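Local coordinates for CBS domain protein/ACT domain protein (Thermotoga maritima, PDB 1VR9) that is of unknown function but pairs two CBS domains with an ACT domain and may bind or transport magnesium, at residues Lys14-Val26 and Tyr105-Val119. Numbering follows the deposited sequence. Where two conformers were deposited one is given.
Sequences KVKKWVTQDFPMV and YLPVVDEEMRLKGAV
Thr20 pairs with Ala118 in a single antiparallel bridge that lays the N-terminal segment of the CBS domain pair along the outer strand of the second CBS sheet, before the chain enters the first sheet at strand 25-27. Two straight backbone bonds make the bridge, Thr20 N to Ala118 O at 2.8 Å and Ala118 N to Thr20 O at 3.1 Å. Side chains from 14-26 fill the relief on both surfaces of the 105-119 hairpin. On one, Val15 and Val108 meet tip to tip, and Val19 CG2 lies 3.9 Å from Val108 CG2. Val19 CG1 fills the place a side chain on Gly117 would take, 3.8 Å from Gly117 CA, at the classic beta bulge. On the other, Phe23 CG sits between the backbone N and the carbonyl carbon (chi1 68°), which carries the ring over Ala118 CB and CE1 near Gly117 CA. Leu115 CD2 lies at the ring edge; Ile48 of the first sheet touches both residues. Tyr105 offers its ring face as a platform: Pro24 CD sits over it, 3.7 Å from the centroid, and Phe23 CB packs against CD1. A water joins Asp22 O and Tyr105 OH. A serine in place of Tyr105 would probably leave Pro24 CD without its platform and this water without one partner. Gln21, its chain bent at chi2 (-58°), folds back to the bulge, where NE2 donates to Lys116 O at 2.8 Å, the acceptor lying in its amide plane.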
loop_
_atom_site.group_PDB
_atom_site.type_symbol
_atom_site.label_atom_id
_atom_site.label_comp_id
_atom_site.label_asym_id
_atom_site.label_seq_id
_atom_site.Cartn_x
_atom_site.Cartn_y
_atom_site.Cartn_z
ATOM N N LYS A 14 3.344 -12.650 -13.522
ATOM C CA LYS A 14 2.184 -11.872 -13.109
ATOM C C LYS A 14 2.307 -11.349 -11.673
ATOM O O LYS A 14 2.966 -11.954 -10.827
ATOM C CB LYS A 14 0.931 -12.726 -13.222
ATOM C CG LYS A 14 0.759 -13.427 -14.574
ATOM C CD LYS A 14 0.709 -12.445 -15.740
ATOM C CE LYS A 14 -0.588 -11.651 -15.742
ATOM N NZ LYS A 14 -0.887 -11.068 -17.083
ATOM N N VAL A 15 1.649 -10.217 -11.430
ATOM C CA VAL A 15 1.521 -9.602 -10.097
ATOM C C VAL A 15 0.978 -10.584 -9.055
ATOM O O VAL A 15 1.507 -10.675 -7.952
ATOM C CB VAL A 15 0.586 -8.362 -10.186
ATOM C CG1 VAL A 15 0.062 -7.899 -8.795
ATOM C CG2 VAL A 15 1.300 -7.220 -10.916
ATOM N N LYS A 16 -0.067 -11.326 -9.417
ATOM C CA LYS A 16 -0.715 -12.241 -8.476
ATOM C C LYS A 16 0.267 -13.194 -7.795
ATOM O O LYS A 16 0.070 -13.569 -6.644
ATOM C CB LYS A 16 -1.833 -13.040 -9.167
ATOM C CG LYS A 16 -2.853 -13.609 -8.198
ATOM C CD LYS A 16 -4.136 -13.997 -8.916
ATOM C CE LYS A 16 -5.180 -14.549 -7.954
ATOM N NZ LYS A 16 -6.321 -15.149 -8.674
ATOM N N LYS A 17 1.330 -13.574 -8.494
ATOM C CA LYS A 17 2.322 -14.489 -7.938
ATOM C C LYS A 17 3.064 -13.891 -6.738
ATOM O O LYS A 17 3.517 -14.627 -5.859
ATOM C CB LYS A 17 3.334 -14.918 -9.013
ATOM C CG LYS A 17 4.273 -16.045 -8.580
ATOM C CD LYS A 17 5.572 -15.528 -7.959
ATOM C CE LYS A 17 6.158 -16.524 -6.963
ATOM N NZ LYS A 17 6.979 -15.856 -5.904
ATOM N N TRP A 18 3.169 -12.561 -6.698
ATOM C CA TRP A 18 4.032 -11.871 -5.736
ATOM C C TRP A 18 3.246 -11.121 -4.638
ATOM O O TRP A 18 3.831 -10.447 -3.790
ATOM C CB TRP A 18 4.965 -10.915 -6.499
ATOM C CG TRP A 18 5.825 -11.627 -7.521
ATOM C CD1 TRP A 18 5.538 -11.811 -8.846
ATOM C CD2 TRP A 18 7.079 -12.278 -7.291
ATOM N NE1 TRP A 18 6.536 -12.525 -9.450
ATOM C CE2 TRP A 18 7.492 -12.834 -8.519
ATOM C CE3 TRP A 18 7.886 -12.465 -6.159
ATOM C CZ2 TRP A 18 8.691 -13.542 -8.658
ATOM C CZ3 TRP A 18 9.067 -13.169 -6.288
ATOM C CH2 TRP A 18 9.460 -13.715 -7.536
ATOM N N VAL A 19 1.926 -11.235 -4.647
ATOM C CA VAL A 19 1.097 -10.553 -3.647
ATOM C C VAL A 19 1.276 -11.125 -2.246
ATOM O O VAL A 19 1.311 -12.345 -2.064
ATOM C CB VAL A 19 -0.397 -10.619 -4.015
ATOM C CG1 VAL A 19 -1.265 -10.101 -2.890
ATOM C CG2 VAL A 19 -0.643 -9.836 -5.275
ATOM N N THR A 20 1.326 -10.231 -1.264
ATOM C CA THR A 20 1.365 -10.598 0.148
ATOM C C THR A 20 0.150 -10.034 0.880
ATOM O O THR A 20 -0.404 -8.993 0.472
ATOM C CB THR A 20 2.664 -10.099 0.844
ATOM O OG1 THR A 20 2.748 -10.646 2.174
ATOM C CG2 THR A 20 2.771 -8.559 0.904
ATOM N N GLN A 21 -0.242 -10.707 1.962
ATOM C CA GLN A 21 -1.220 -10.147 2.914
ATOM C C GLN A 21 -0.526 -9.551 4.142
ATOM O O GLN A 21 -1.173 -8.959 5.013
ATOM C CB GLN A 21 -2.248 -11.214 3.318
ATOM C CG GLN A 21 -2.967 -11.852 2.144
ATOM C CD GLN A 21 -3.715 -10.856 1.276
ATOM O OE1 GLN A 21 -4.316 -9.919 1.775
ATOM N NE2 GLN A 21 -3.690 -11.072 -0.025
ATOM N N ASP A 22 0.799 -9.667 4.183
ATOM C CA ASP A 22 1.607 -9.195 5.303
ATOM C C ASP A 22 2.069 -7.768 4.978
ATOM O O ASP A 22 3.197 -7.532 4.522
ATOM C CB ASP A 22 2.780 -10.181 5.519
ATOM C CG ASP A 22 3.307 -10.202 6.962
ATOM O OD1 ASP A 22 2.831 -9.417 7.814
ATOM O OD2 ASP A 22 4.208 -11.030 7.240
ATOM N N PHE A 23 1.175 -6.802 5.204
ATOM C CA PHE A 23 1.449 -5.388 4.950
ATOM C C PHE A 23 0.598 -4.493 5.852
ATOM O O PHE A 23 -0.462 -4.941 6.341
ATOM C CB PHE A 23 1.157 -5.061 3.482
ATOM C CG PHE A 23 -0.291 -5.137 3.112
ATOM C CD1 PHE A 23 -0.865 -6.346 2.740
ATOM C CD2 PHE A 23 -1.084 -3.999 3.078
ATOM C CE1 PHE A 23 -2.201 -6.437 2.400
ATOM C CE2 PHE A 23 -2.426 -4.090 2.722
ATOM C CZ PHE A 23 -2.978 -5.294 2.382
ATOM N N PRO A 24 1.039 -3.232 6.063
ATOM C CA PRO A 24 0.305 -2.316 6.948
ATOM C C PRO A 24 -0.988 -1.774 6.309
ATOM O O PRO A 24 -0.952 -1.166 5.249
ATOM C CB PRO A 24 1.307 -1.193 7.202
ATOM C CG PRO A 24 2.178 -1.189 5.982
ATOM C CD PRO A 24 2.271 -2.605 5.515
HETATM N N MSE A 25 -2.110 -1.929 6.999
HETATM C CA MSE A 25 -3.408 -1.530 6.447
HETATM C C MSE A 25 -4.286 -0.950 7.560
HETATM O O MSE A 25 -4.335 -1.510 8.658
HETATM C CB MSE A 25 -4.080 -2.760 5.814
HETATM C CG MSE A 25 -5.417 -2.511 5.109
HETATM SE SE MSE A 25 -6.936 -2.124 6.263
HETATM C CE MSE A 25 -6.891 -3.667 7.440
ATOM N N VAL A 26 -4.986 0.154 7.272
ATOM C CA VAL A 26 -6.027 0.638 8.186
ATOM C C VAL A 26 -7.265 1.026 7.403
ATOM O O VAL A 26 -7.194 1.214 6.196
ATOM C CB VAL A 26 -5.602 1.873 9.049
ATOM C CG1 VAL A 26 -4.466 1.506 9.984
ATOM C CG2 VAL A 26 -5.287 3.086 8.187
ATOM N N TYR A 105 5.211 -0.619 -0.178
ATOM C CA TYR A 105 4.119 -1.502 -0.523
ATOM C C TYR A 105 3.212 -0.895 -1.583
ATOM O O TYR A 105 2.726 0.241 -1.433
ATOM C CB TYR A 105 3.289 -1.858 0.712
ATOM C CG TYR A 105 4.074 -2.507 1.804
ATOM C CD1 TYR A 105 4.216 -3.881 1.846
ATOM C CD2 TYR A 105 4.641 -1.757 2.832
ATOM C CE1 TYR A 105 4.924 -4.505 2.870
ATOM C CE2 TYR A 105 5.356 -2.368 3.851
ATOM C CZ TYR A 105 5.485 -3.736 3.873
ATOM O OH TYR A 105 6.202 -4.335 4.902
ATOM N N LEU A 106 3.032 -1.640 -2.667
ATOM C CA LEU A 106 2.181 -1.256 -3.787
ATOM C C LEU A 106 0.807 -1.962 -3.655
ATOM O O LEU A 106 0.719 -3.207 -3.631
ATOM C CB LEU A 106 2.858 -1.612 -5.115
ATOM C CG LEU A 106 2.030 -1.499 -6.388
ATOM C CD1 LEU A 106 1.586 -0.081 -6.649
ATOM C CD2 LEU A 106 2.815 -2.014 -7.572
ATOM N N PRO A 107 -0.268 -1.177 -3.496
ATOM C CA PRO A 107 -1.594 -1.775 -3.420
ATOM C C PRO A 107 -1.978 -2.577 -4.665
ATOM O O PRO A 107 -1.648 -2.175 -5.783
ATOM C CB PRO A 107 -2.516 -0.550 -3.239
ATOM C CG PRO A 107 -1.683 0.451 -2.632
ATOM C CD PRO A 107 -0.337 0.278 -3.283
ATOM N N VAL A 108 -2.627 -3.717 -4.441
ATOM C CA VAL A 108 -3.165 -4.584 -5.494
ATOM C C VAL A 108 -4.676 -4.658 -5.366
ATOM O O VAL A 108 -5.205 -4.894 -4.282
ATOM C CB VAL A 108 -2.555 -6.014 -5.422
ATOM C CG1 VAL A 108 -3.157 -6.926 -6.473
ATOM C CG2 VAL A 108 -1.027 -5.926 -5.555
ATOM N N VAL A 109 -5.364 -4.466 -6.476
ATOM C CA VAL A 109 -6.825 -4.401 -6.456
ATOM C C VAL A 109 -7.439 -5.327 -7.510
ATOM O O VAL A 109 -6.761 -5.767 -8.447
ATOM C CB VAL A 109 -7.347 -2.945 -6.654
ATOM C CG1 VAL A 109 -6.822 -2.008 -5.570
ATOM C CG2 VAL A 109 -6.979 -2.432 -8.019
ATOM N N ASP A 110 -8.727 -5.624 -7.341
ATOM C CA ASP A 110 -9.493 -6.363 -8.351
ATOM C C ASP A 110 -10.203 -5.365 -9.258
ATOM O O ASP A 110 -9.974 -4.163 -9.165
ATOM C CB ASP A 110 -10.457 -7.385 -7.703
ATOM C CG ASP A 110 -11.632 -6.741 -6.979
ATOM O OD1 ASP A 110 -11.877 -5.528 -7.138
ATOM O OD2 ASP A 110 -12.351 -7.475 -6.255
ATOM N N GLU A 111 -11.068 -5.862 -10.132
ATOM C CA GLU A 111 -11.722 -5.008 -11.123
ATOM C C GLU A 111 -12.752 -4.025 -10.561
ATOM O O GLU A 111 -13.124 -3.070 -11.246
ATOM C CB GLU A 111 -12.362 -5.871 -12.201
ATOM C CG GLU A 111 -11.345 -6.631 -13.018
ATOM C CD GLU A 111 -11.969 -7.432 -14.140
ATOM O OE1 GLU A 111 -13.180 -7.261 -14.420
ATOM O OE2 GLU A 111 -11.234 -8.238 -14.753
ATOM N N GLU A 112 -13.221 -4.256 -9.337
ATOM C CA GLU A 112 -14.092 -3.302 -8.654
ATOM C C GLU A 112 -13.343 -2.411 -7.671
ATOM O O GLU A 112 -13.957 -1.792 -6.818
ATOM C CB GLU A 112 -15.231 -4.034 -7.932
ATOM C CG GLU A 112 -16.262 -4.604 -8.862
ATOM C CD GLU A 112 -15.748 -5.787 -9.645
ATOM O OE1 GLU A 112 -15.128 -6.678 -9.023
ATOM O OE2 GLU A 112 -15.963 -5.827 -10.875
HETATM N N MSE A 113 -12.012 -2.334 -7.800
HETATM C CA MSE A 113 -11.170 -1.573 -6.884
HETATM C C MSE A 113 -11.143 -2.068 -5.431
HETATM O O MSE A 113 -10.760 -1.310 -4.547
HETATM C CB MSE A 113 -11.495 -0.067 -6.916
HETATM C CG MSE A 113 -11.305 0.629 -8.278
HETATM SE SE MSE A 113 -9.678 0.219 -9.357
HETATM C CE MSE A 113 -10.552 -1.017 -10.599
ATOM N N ARG A 114 -11.501 -3.328 -5.189
ATOM C CA ARG A 114 -11.372 -3.904 -3.850
ATOM C C ARG A 114 -9.907 -4.245 -3.606
ATOM O O ARG A 114 -9.261 -4.833 -4.463
ATOM C CB ARG A 114 -12.245 -5.141 -3.677
ATOM C CG ARG A 114 -13.731 -4.895 -3.947
ATOM C CD ARG A 114 -14.582 -4.838 -2.648
ATOM N NE ARG A 114 -15.854 -4.126 -2.799
ATOM C CZ ARG A 114 -16.919 -4.581 -3.461
ATOM N NH1 ARG A 114 -16.894 -5.768 -4.057
ATOM N NH2 ARG A 114 -18.023 -3.844 -3.534
ATOM N N LEU A 115 -9.405 -3.879 -2.435
ATOM C CA LEU A 115 -8.048 -4.206 -2.035
ATOM C C LEU A 115 -7.870 -5.717 -1.843
ATOM O O LEU A 115 -8.595 -6.345 -1.065
ATOM C CB LEU A 115 -7.704 -3.480 -0.729
ATOM C CG LEU A 115 -6.253 -3.515 -0.269
ATOM C CD1 LEU A 115 -5.333 -2.908 -1.328
ATOM C CD2 LEU A 115 -6.128 -2.744 1.023
ATOM N N LYS A 116 -6.925 -6.308 -2.570
ATOM C CA LYS A 116 -6.699 -7.762 -2.524
ATOM C C LYS A 116 -5.366 -8.160 -1.875
ATOM O O LYS A 116 -5.114 -9.358 -1.648
ATOM C CB LYS A 116 -6.754 -8.327 -3.937
ATOM C CG LYS A 116 -8.128 -8.174 -4.608
ATOM C CD LYS A 116 -9.287 -8.714 -3.769
ATOM C CE LYS A 116 -9.140 -10.183 -3.413
ATOM N NZ LYS A 116 -10.465 -10.798 -3.080
ATOM N N GLY A 117 -4.550 -7.171 -1.581
ATOM C CA GLY A 117 -3.198 -7.373 -1.025
ATOM C C GLY A 117 -2.266 -6.255 -1.441
ATOM O O GLY A 117 -2.713 -5.161 -1.858
ATOM N N ALA A 118 -0.975 -6.513 -1.304
ATOM C CA ALA A 118 0.062 -5.607 -1.785
ATOM C C ALA A 118 1.217 -6.395 -2.377
ATOM O O ALA A 118 1.405 -7.577 -2.072
ATOM C CB ALA A 118 0.586 -4.768 -0.672
ATOM N N VAL A 119 1.994 -5.708 -3.200
ATOM C CA VAL A 119 3.327 -6.170 -3.625
ATOM C C VAL A 119 4.347 -5.323 -2.872
ATOM O O VAL A 119 4.384 -4.086 -3.028
ATOM C CB VAL A 119 3.544 -6.032 -5.152
ATOM C CG1 VAL A 119 4.985 -6.470 -5.550
ATOM C CG2 VAL A 119 2.552 -6.858 -5.907
HETATM O O HOH W 1 -6.213 -7.173 1.214
HETATM O O HOH W 2 5.720 -7.260 4.971
#